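Local atomic coordinates of Mll7089 protein (Mesorhizobium loti, PDB entry 2OZ8), a protein that is of unknown specific function but resembles mandelate racemase and related enolase-superfamily enzymes, and probably binds magnesium and may act as a hydro-lyase. Residues A[46-50]-A[346-350]; A[56-60]-A[359-363]; A[195-201]-A[223-229]. All coordinates share one frame; numbering follows the deposited sequence.

Contact 1. Residues A[46-50]-A[346-350]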
loop_
_atom_site.group_PDB
_atom_site.type_symbol
_atom_site.label_atom_id
_atom_site.label_comp_id
_atom_site.label_asym_id
_atom_site.label_seq_id
_atom_site.Cartn_x
_atom_site.Cartn_y
_atom_site.Cartn_z
ATOM N N GLY A 46 22.997 -1.232 43.693
ATOM C CA GLY A 46 22.321 -1.914 42.619
ATOM C C GLY A 46 23.246 -2.856 41.871
ATOM O O GLY A 46 24.411 -2.539 41.558
ATOM N N LEU A 47 22.710 -4.023 41.547
ATOM C CA LEU A 47 23.483 -5.017 40.869
ATOM C C LEU A 47 22.910 -5.360 39.456
ATOM O O LEU A 47 21.699 -5.538 39.279
ATOM C CB LEU A 47 23.560 -6.240 41.793
ATOM C CG LEU A 47 24.033 -7.585 41.247
ATOM C CD1 LEU A 47 25.561 -7.591 41.063
ATOM C CD2 LEU A 47 23.509 -8.752 42.150
ATOM N N GLY A 48 23.787 -5.457 38.464
ATOM C CA GLY A 48 23.440 -6.128 37.218
ATOM C C GLY A 48 24.641 -6.812 36.591
ATOM O O GLY A 48 25.752 -6.659 37.077
ATOM N N PHE A 49 24.406 -7.515 35.480
ATOM C CA PHE A 49 25.332 -8.458 34.849
ATOM C C PHE A 49 25.709 -8.181 33.429
ATOM O O PHE A 49 24.845 -8.022 32.560
ATOM C CB PHE A 49 24.763 -9.871 34.962
ATOM C CG PHE A 49 24.617 -10.312 36.397
ATOM C CD1 PHE A 49 25.722 -10.713 37.122
ATOM C CD2 PHE A 49 23.401 -10.247 37.032
ATOM C CE1 PHE A 49 25.580 -11.080 38.449
ATOM C CE2 PHE A 49 23.263 -10.626 38.373
ATOM C CZ PHE A 49 24.311 -11.033 39.064
ATOM N N ILE A 50 27.019 -8.170 33.185
ATOM C CA ILE A 50 27.554 -7.861 31.877
ATOM C C ILE A 50 27.975 -9.197 31.336
ATOM O O ILE A 50 28.965 -9.738 31.746
ATOM C CB ILE A 50 28.762 -6.884 31.993
ATOM C CG1 ILE A 50 28.347 -5.588 32.673
ATOM C CG2 ILE A 50 29.397 -6.638 30.667
ATOM C CD1 ILE A 50 29.507 -4.849 33.328
ATOM N N HIS A 346 15.584 -6.184 42.954
ATOM C CA HIS A 346 15.217 -7.382 42.227
ATOM C C HIS A 346 15.445 -8.650 43.073
ATOM O O HIS A 346 15.138 -9.746 42.640
ATOM C CB HIS A 346 15.874 -7.469 40.834
ATOM C CG HIS A 346 17.354 -7.244 40.805
ATOM N ND1 HIS A 346 18.232 -7.828 41.699
ATOM C CD2 HIS A 346 18.117 -6.521 39.947
ATOM C CE1 HIS A 346 19.470 -7.473 41.389
ATOM N NE2 HIS A 346 19.426 -6.666 40.339
ATOM N N GLY A 347 15.990 -8.467 44.281
ATOM C CA GLY A 347 16.209 -9.542 45.254
ATOM C C GLY A 347 17.503 -10.292 45.025
ATOM O O GLY A 347 17.754 -11.271 45.697
ATOM N N LEU A 348 18.321 -9.892 44.042
ATOM C CA LEU A 348 19.570 -10.615 43.814
ATOM C C LEU A 348 20.688 -9.824 44.455
ATOM O O LEU A 348 20.865 -8.625 44.202
ATOM C CB LEU A 348 19.834 -10.944 42.332
ATOM C CG LEU A 348 18.760 -11.786 41.600
ATOM C CD1 LEU A 348 18.945 -11.698 40.083
ATOM C CD2 LEU A 348 18.628 -13.301 42.098
ATOM N N VAL A 349 21.423 -10.505 45.331
ATOM C CA VAL A 349 22.597 -9.903 45.989
ATOM C C VAL A 349 23.771 -10.819 45.821
ATOM O O VAL A 349 23.675 -11.987 46.104
ATOM C CB VAL A 349 22.371 -9.631 47.528
ATOM C CG1 VAL A 349 23.648 -9.035 48.137
ATOM C CG2 VAL A 349 21.176 -8.722 47.771
ATOM N N LEU A 350 24.879 -10.270 45.374
ATOM C CA LEU A 350 26.070 -11.031 45.063
ATOM C C LEU A 350 26.604 -11.765 46.299
ATOM O O LEU A 350 26.562 -11.230 47.414
ATOM C CB LEU A 350 27.104 -10.069 44.547
ATOM C CG LEU A 350 28.115 -10.549 43.536
ATOM C CD1 LEU A 350 27.423 -11.085 42.316
ATOM C CD2 LEU A 350 28.964 -9.330 43.210
#
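Leu-47 on strand 45-52 meets the loop 346-350 in two ways: its carbonyl binds His-346, and its side chain packs on the residues that follow. The imidazole NE2 of His-346 donates to Leu-47 O at 2.8 Å, and the N-H...O angle is 174°. The oxygen lies in the ring plane. On the other nitrogen, Leu-348 N donates to His-346 ND1 at 3.1 Å, again in plane. The ring is held through both nitrogens, and its rotation is fixed. With chi1 at 50°, His-346 CG stands between the backbone N and the carbonyl carbon, and from there NE2 faces the strand while ND1 faces Leu-348 N.

The tight part is at the methyls of Leu-47. Its CD2 reaches the loop backbone, 3.3 Å from Leu-348 O. Its CD1 meets Leu-350 CD1 at 4.2 Å, the two side chains crossing at about a right angle. Phe-49 CE1 touches the same methyl, Leu-350 CD1, at 4.3 Å. Val-349 marks the loose side: its CB is directed away from the strand and the residue is exposed.

Asp-112 of helix 103-118 ties the two segments further, accepting from Leu-47 N and His-346 N. The buried contact joins the N-terminal sheet to the C-terminal loop that follows the barrel strands, through one polar bridge and apolar packing of three leucines and Phe-49. With an alanine at His-346, Leu-47 O and Leu-348 N would probably each lose their imidazole partner, and the loop would be freer to turn. One nitrogen donates and the other accepts, which is consistent with a neutral ring protonated at NE2.

Contact 2. Residues A[56-60]-A[359-363]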
loop_
_atom_site.group_PDB
_atom_site.type_symbol
_atom_site.label_atom_id
_atom_site.label_comp_id
_atom_site.label_asym_id
_atom_site.label_seq_id
_atom_site.Cartn_x
_atom_site.Cartn_y
_atom_site.Cartn_z
ATOM N N PRO A 56 35.248 -14.005 25.380
ATOM C CA PRO A 56 35.339 -13.771 26.822
ATOM C C PRO A 56 35.450 -12.272 27.093
ATOM O O PRO A 56 35.696 -11.490 26.172
ATOM C CB PRO A 56 36.641 -14.491 27.245
ATOM C CG PRO A 56 37.260 -14.999 25.988
ATOM C CD PRO A 56 36.504 -14.510 24.800
ATOM N N LEU A 57 35.255 -11.893 28.351
ATOM C CA LEU A 57 35.422 -10.514 28.756
ATOM C C LEU A 57 36.895 -10.130 28.775
ATOM O O LEU A 57 37.748 -10.972 29.025
ATOM C CB LEU A 57 34.788 -10.292 30.130
ATOM C CG LEU A 57 33.268 -10.234 30.119
ATOM C CD1 LEU A 57 32.727 -10.206 31.521
ATOM C CD2 LEU A 57 32.820 -9.006 29.349
ATOM N N PRO A 58 37.207 -8.859 28.521
ATOM C CA PRO A 58 38.589 -8.502 28.797
ATOM C C PRO A 58 38.860 -8.525 30.326
ATOM O O PRO A 58 37.965 -8.915 31.117
ATOM C CB PRO A 58 38.714 -7.083 28.219
ATOM C CG PRO A 58 37.345 -6.541 28.225
ATOM C CD PRO A 58 36.420 -7.721 28.028
ATOM N N ASP A 59 40.069 -8.122 30.732
ATOM C CA ASP A 59 40.446 -8.098 32.161
ATOM C C ASP A 59 39.550 -7.176 32.977
ATOM O O ASP A 59 39.080 -6.167 32.464
ATOM C CB ASP A 59 41.878 -7.627 32.316
ATOM C CG ASP A 59 42.870 -8.610 31.791
ATOM O OD1 ASP A 59 42.544 -9.806 31.596
ATOM O OD2 ASP A 59 44.008 -8.171 31.556
ATOM N N GLN A 60 39.322 -7.528 34.229
ATOM C CA GLN A 60 38.545 -6.708 35.143
ATOM C C GLN A 60 38.931 -5.257 34.916
ATOM O O GLN A 60 38.065 -4.415 34.803
ATOM C CB GLN A 60 38.833 -7.111 36.604
ATOM C CG GLN A 60 37.774 -6.780 37.655
ATOM C CD GLN A 60 37.796 -7.771 38.889
ATOM O OE1 GLN A 60 37.443 -9.015 38.803
ATOM N NE2 GLN A 60 38.184 -7.205 40.053
ATOM N N SER A 359 36.138 -15.017 41.643
ATOM C CA SER A 359 36.575 -13.826 40.887
ATOM C C SER A 359 37.720 -14.205 39.950
ATOM O O SER A 359 38.608 -14.966 40.350
ATOM C CB SER A 359 37.001 -12.724 41.850
ATOM O OG SER A 359 37.529 -11.581 41.178
ATOM N N ARG A 360 37.686 -13.745 38.702
ATOM C CA ARG A 360 38.840 -13.968 37.758
ATOM C C ARG A 360 39.161 -12.701 36.988
ATOM O O ARG A 360 38.686 -12.523 35.872
ATOM C CB ARG A 360 38.608 -15.074 36.693
ATOM C CG ARG A 360 38.133 -16.443 37.124
ATOM C CD ARG A 360 39.216 -17.238 37.766
ATOM N NE ARG A 360 38.687 -18.476 38.345
ATOM C CZ ARG A 360 38.614 -18.740 39.653
ATOM N NH1 ARG A 360 39.024 -17.857 40.558
ATOM N NH2 ARG A 360 38.108 -19.904 40.049
ATOM N N PRO A 361 40.016 -11.844 37.553
ATOM C CA PRO A 361 40.298 -10.506 37.000
ATOM C C PRO A 361 40.979 -10.568 35.640
ATOM O O PRO A 361 40.924 -9.608 34.858
ATOM C CB PRO A 361 41.287 -9.910 38.033
ATOM C CG PRO A 361 41.106 -10.750 39.265
ATOM C CD PRO A 361 40.798 -12.113 38.786
ATOM N N ARG A 362 41.647 -11.681 35.388
ATOM C CA ARG A 362 42.560 -11.787 34.257
ATOM C C ARG A 362 41.993 -12.827 33.310
ATOM O O ARG A 362 41.568 -13.925 33.758
ATOM C CB ARG A 362 43.966 -12.143 34.757
ATOM C CG ARG A 362 44.972 -12.659 33.688
ATOM C CD ARG A 362 45.880 -11.555 33.163
ATOM N NE ARG A 362 46.493 -11.956 31.899
ATOM C CZ ARG A 362 45.835 -12.085 30.745
ATOM N NH1 ARG A 362 44.534 -11.822 30.673
ATOM N NH2 ARG A 362 46.479 -12.459 29.647
ATOM N N ARG A 363 41.895 -12.440 32.034
ATOM C CA ARG A 363 41.318 -13.287 30.994
ATOM C C ARG A 363 42.133 -14.581 30.830
ATOM O O ARG A 363 43.348 -14.525 30.573
ATOM C CB ARG A 363 41.171 -12.528 29.649
ATOM C CG ARG A 363 40.619 -13.422 28.439
ATOM C CD ARG A 363 40.390 -12.619 27.135
ATOM N NE ARG A 363 41.571 -11.845 26.788
ATOM C CZ ARG A 363 41.592 -10.598 26.302
ATOM N NH1 ARG A 363 40.462 -9.931 26.022
ATOM N NH2 ARG A 363 42.773 -10.021 26.061
#
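The backbones of 56-60 and 359-363 run about 120° apart and come closest where Gln-60 CA lies 4.6 Å from Pro-361 CA. Asp-59 is the N-cap residue of helix 60-70, yet its side chain makes no capping bond. The C-terminal tail serves the helix start instead: Gln-60 N, in the first turn, donates to Pro-361 O at 2.7 Å.

The carboxylate of Asp-59 turns to the tail. Its CG stands beside the backbone N (chi1 -69°), which carries OD1 to Arg-363 N at 2.7 Å. This bond is nearly straight, at 167°. The same OD1 takes a weak bond from Arg-362 NH1 at 3.0 Å, part of a salt bridge. The carboxylate and guanidinium planes are steeply inclined, so the two groups do not pair flat.

Gln-60 lies alongside Pro-361, pointing the same way, with their CB atoms 4.0 Å apart. Its OE1 accepts from the backbone N of Arg-12 on strand 5-17. The contact thus fastens the tail to the N-terminal domain, and it reaches into the assembly.

Arg-363 runs past Pro-56, Leu-57 and Pro-58. Its NH2 forms a salt bridge with Glu-62 of the second subunit. Closer to the backbone, its CD lies 3.6 Å from Leu-57 O and 4.1 Å from Pro-56 CG.

Contact 3. Residues A[195-201]-A[223-229]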
loop_
_atom_site.group_PDB
_atom_site.type_symbol
_atom_site.label_atom_id
_atom_site.label_comp_id
_atom_site.label_asym_id
_atom_site.label_seq_id
_atom_site.Cartn_x
_atom_site.Cartn_y
_atom_site.Cartn_z
ATOM N N ILE A 195 9.375 -24.959 19.918
ATOM C CA ILE A 195 10.616 -25.187 19.201
ATOM C C ILE A 195 11.296 -23.882 18.837
ATOM O O ILE A 195 10.632 -22.903 18.594
ATOM C CB ILE A 195 10.462 -26.066 17.933
ATOM C CG1 ILE A 195 9.460 -25.467 16.976
ATOM C CG2 ILE A 195 10.116 -27.519 18.303
ATOM C CD1 ILE A 195 9.561 -26.001 15.550
ATOM N N ASP A 196 12.630 -23.901 18.781
ATOM C CA ASP A 196 13.458 -22.745 18.478
ATOM C C ASP A 196 14.540 -23.121 17.471
ATOM O O ASP A 196 15.572 -23.632 17.856
ATOM C CB ASP A 196 14.130 -22.283 19.749
ATOM C CG ASP A 196 14.861 -20.954 19.579
ATOM O OD1 ASP A 196 15.078 -20.468 18.436
ATOM O OD2 ASP A 196 15.255 -20.399 20.615
ATOM N N PRO A 197 14.300 -22.888 16.173
ATOM C CA PRO A 197 15.268 -23.118 15.094
ATOM C C PRO A 197 16.395 -22.084 15.023
ATOM O O PRO A 197 17.358 -22.285 14.289
ATOM C CB PRO A 197 14.417 -22.934 13.821
ATOM C CG PRO A 197 12.964 -23.038 14.300
ATOM C CD PRO A 197 13.007 -22.400 15.646
ATOM N N ASN A 198 16.254 -20.958 15.717
ATOM C CA ASN A 198 17.254 -19.907 15.685
ATOM C C ASN A 198 17.717 -19.524 14.296
ATOM O O ASN A 198 18.936 -19.482 14.012
ATOM C CB ASN A 198 18.438 -20.278 16.530
ATOM C CG ASN A 198 18.825 -19.174 17.438
ATOM O OD1 ASN A 198 19.501 -18.215 17.037
ATOM N ND2 ASN A 198 18.335 -19.257 18.701
ATOM N N GLU A 199 16.731 -19.236 13.447
ATOM C CA GLU A 199 16.908 -18.697 12.100
ATOM C C GLU A 199 17.456 -19.712 11.098
ATOM O O GLU A 199 17.876 -19.344 10.001
ATOM C CB GLU A 199 17.771 -17.402 12.082
ATOM C CG GLU A 199 17.374 -16.248 13.008
ATOM C CD GLU A 199 18.154 -14.884 12.718
ATOM O OE1 GLU A 199 19.380 -14.809 12.696
ATOM O OE2 GLU A 199 17.553 -13.824 12.526
ATOM N N ALA A 200 17.488 -20.986 11.475
ATOM C CA ALA A 200 18.003 -22.022 10.590
ATOM C C ALA A 200 17.188 -22.174 9.321
ATOM O O ALA A 200 17.679 -22.701 8.322
ATOM C CB ALA A 200 18.099 -23.385 11.326
ATOM N N TRP A 201 15.942 -21.738 9.333
ATOM C CA TRP A 201 15.048 -22.034 8.189
ATOM C C TRP A 201 14.812 -20.809 7.305
ATOM O O TRP A 201 14.991 -19.696 7.747
ATOM C CB TRP A 201 13.739 -22.610 8.687
ATOM C CG TRP A 201 13.888 -23.877 9.463
ATOM C CD1 TRP A 201 14.897 -24.780 9.367
ATOM C CD2 TRP A 201 12.946 -24.424 10.400
ATOM N NE1 TRP A 201 14.659 -25.862 10.195
ATOM C CE2 TRP A 201 13.480 -25.663 10.858
ATOM C CE3 TRP A 201 11.708 -23.999 10.881
ATOM C CZ2 TRP A 201 12.810 -26.496 11.777
ATOM C CZ3 TRP A 201 11.028 -24.836 11.815
ATOM C CH2 TRP A 201 11.593 -26.078 12.247
ATOM N N VAL A 223 6.623 -21.490 17.862
ATOM C CA VAL A 223 7.912 -21.651 17.234
ATOM C C VAL A 223 8.605 -20.289 17.353
ATOM O O VAL A 223 8.030 -19.233 17.047
ATOM C CB VAL A 223 7.810 -22.158 15.752
ATOM C CG1 VAL A 223 6.902 -21.276 14.904
ATOM C CG2 VAL A 223 9.199 -22.294 15.113
ATOM N N GLU A 224 9.852 -20.315 17.819
ATOM C CA GLU A 224 10.561 -19.103 18.126
ATOM C C GLU A 224 11.652 -18.826 17.111
ATOM O O GLU A 224 12.389 -19.718 16.779
ATOM C CB GLU A 224 11.179 -19.317 19.482
ATOM C CG GLU A 224 11.429 -18.051 20.262
ATOM C CD GLU A 224 11.680 -18.328 21.743
ATOM O OE1 GLU A 224 10.948 -19.145 22.383
ATOM O OE2 GLU A 224 12.621 -17.708 22.254
ATOM N N ASP A 225 11.773 -17.595 16.635
ATOM C CA ASP A 225 12.777 -17.236 15.647
ATOM C C ASP A 225 13.031 -18.283 14.534
ATOM O O ASP A 225 14.159 -18.716 14.345
ATOM C CB ASP A 225 14.095 -16.898 16.327
ATOM C CG ASP A 225 13.927 -15.902 17.424
ATOM O OD1 ASP A 225 13.335 -14.829 17.180
ATOM O OD2 ASP A 225 14.383 -16.192 18.564
ATOM N N PRO A 226 11.988 -18.662 13.765
ATOM C CA PRO A 226 12.243 -19.757 12.826
ATOM C C PRO A 226 13.143 -19.374 11.639
ATOM O O PRO A 226 13.757 -20.268 11.050
ATOM C CB PRO A 226 10.841 -20.133 12.328
ATOM C CG PRO A 226 9.978 -18.923 12.545
ATOM C CD PRO A 226 10.597 -18.132 13.694
ATOM N N ILE A 227 13.255 -18.075 11.319
ATOM C CA ILE A 227 13.893 -17.594 10.107
ATOM C C ILE A 227 14.600 -16.266 10.409
ATOM O O ILE A 227 14.387 -15.649 11.464
ATOM C CB ILE A 227 12.840 -17.390 8.911
ATOM C CG1 ILE A 227 11.823 -16.257 9.222
ATOM C CG2 ILE A 227 12.079 -18.686 8.554
ATOM C CD1 ILE A 227 10.987 -15.711 8.075
ATOM N N LEU A 228 15.487 -15.873 9.488
ATOM C CA LEU A 228 16.110 -14.554 9.436
ATOM C C LEU A 228 15.208 -13.498 9.983
ATOM O O LEU A 228 14.141 -13.277 9.457
ATOM C CB LEU A 228 16.464 -14.210 7.981
ATOM C CG LEU A 228 17.652 -13.278 7.835
ATOM C CD1 LEU A 228 18.860 -13.839 8.628
ATOM C CD2 LEU A 228 18.035 -13.028 6.375
ATOM N N ARG A 229 15.619 -12.845 11.052
ATOM C CA ARG A 229 14.765 -11.890 11.742
ATOM C C ARG A 229 14.384 -10.658 10.904
ATOM O O ARG A 229 13.444 -9.955 11.224
ATOM C CB ARG A 229 15.472 -11.409 12.974
ATOM C CG ARG A 229 16.557 -10.395 12.693
ATOM C CD ARG A 229 17.525 -10.394 13.833
ATOM N NE ARG A 229 18.774 -9.821 13.396
ATOM C CZ ARG A 229 19.737 -10.540 12.825
ATOM N NH1 ARG A 229 19.563 -11.847 12.650
ATOM N NH2 ARG A 229 20.865 -9.949 12.420
HETATM O O HOH W 1 15.726 -17.250 6.958
#
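Glu-199 spans the contact and ends on Arg-229. Its CB lies 3.8 Å from Leu-228 N. With CG beside the backbone N (chi1 -53°), the chain runs along the opposing backbone, and CG passes 3.4 Å from Ile-227 O. Beyond it, CD comes to the edge of the Arg-229 guanidinium, in its plane. At the tip OE1 stays near Arg-229 NH1, while OE2 takes two hydrogen bonds. Arg-229 NH1 approaches Glu-199 OE2 at 2.8 Å on the syn lone pair, the salt bridge. Arg-229 N reaches Glu-199 OE2 at 2.6 Å from the anti side, tilted 29° out of the carboxylate plane. One oxygen is gripped by both the main chain and the side chain of one arginine, which fixes the carboxylate.

Behind it the loops are joined by backbone bonds. Glu-199 N donates to Asp-225 O at 2.8 Å, and Trp-201 N to Pro-226 O. A type I' turn from Pro-197 to Ala-200 brings the Trp-201 ring back over Pro-197, whose CB sits above the ring centre. A water links Trp-201 O to Leu-228 N.

At the strand ends, Glu-224 N donates to Ile-195 O at 2.8 Å. The side chains of Asp-196 and Glu-224 cross at a slant, their carboxylate planes only 23° apart, with Asp-196 OD2 4.1 Å from Glu-224 OE2. Lys-167 pairs with Asp-196, while Trp-222 and Lys-165 hold Glu-224. These are neighbouring parallel strands of a beta-alpha-beta unit, at their C-terminal ends. In the enolase superfamily, acidic residues at such barrel strand ends bind magnesium, and Asp-196 and Glu-224 probably match them.

In the fold
From the N terminus, strand 45-52 first supplies 46-50, and the loop after it supplies 56-60. Their partners come nearly 300 residues later. Between them and those partners lies the barrel domain. There contact 3 closes a short loop around helix 203-215, joining two neighbouring strands. It is nested inside the long loops of contacts 1 and 2. The chain then returns: 346-350 closes contact 1, and 359-363, past helix 352-357, closes contact 2. These two cross. They also touch, Ile-50 O lying 3.8 Å from Leu-57 CD1. Together they tie the C-terminal part to the N-terminal domain. Contact 3 lies across the chain's centre from contact 1, about 31 Å between centres.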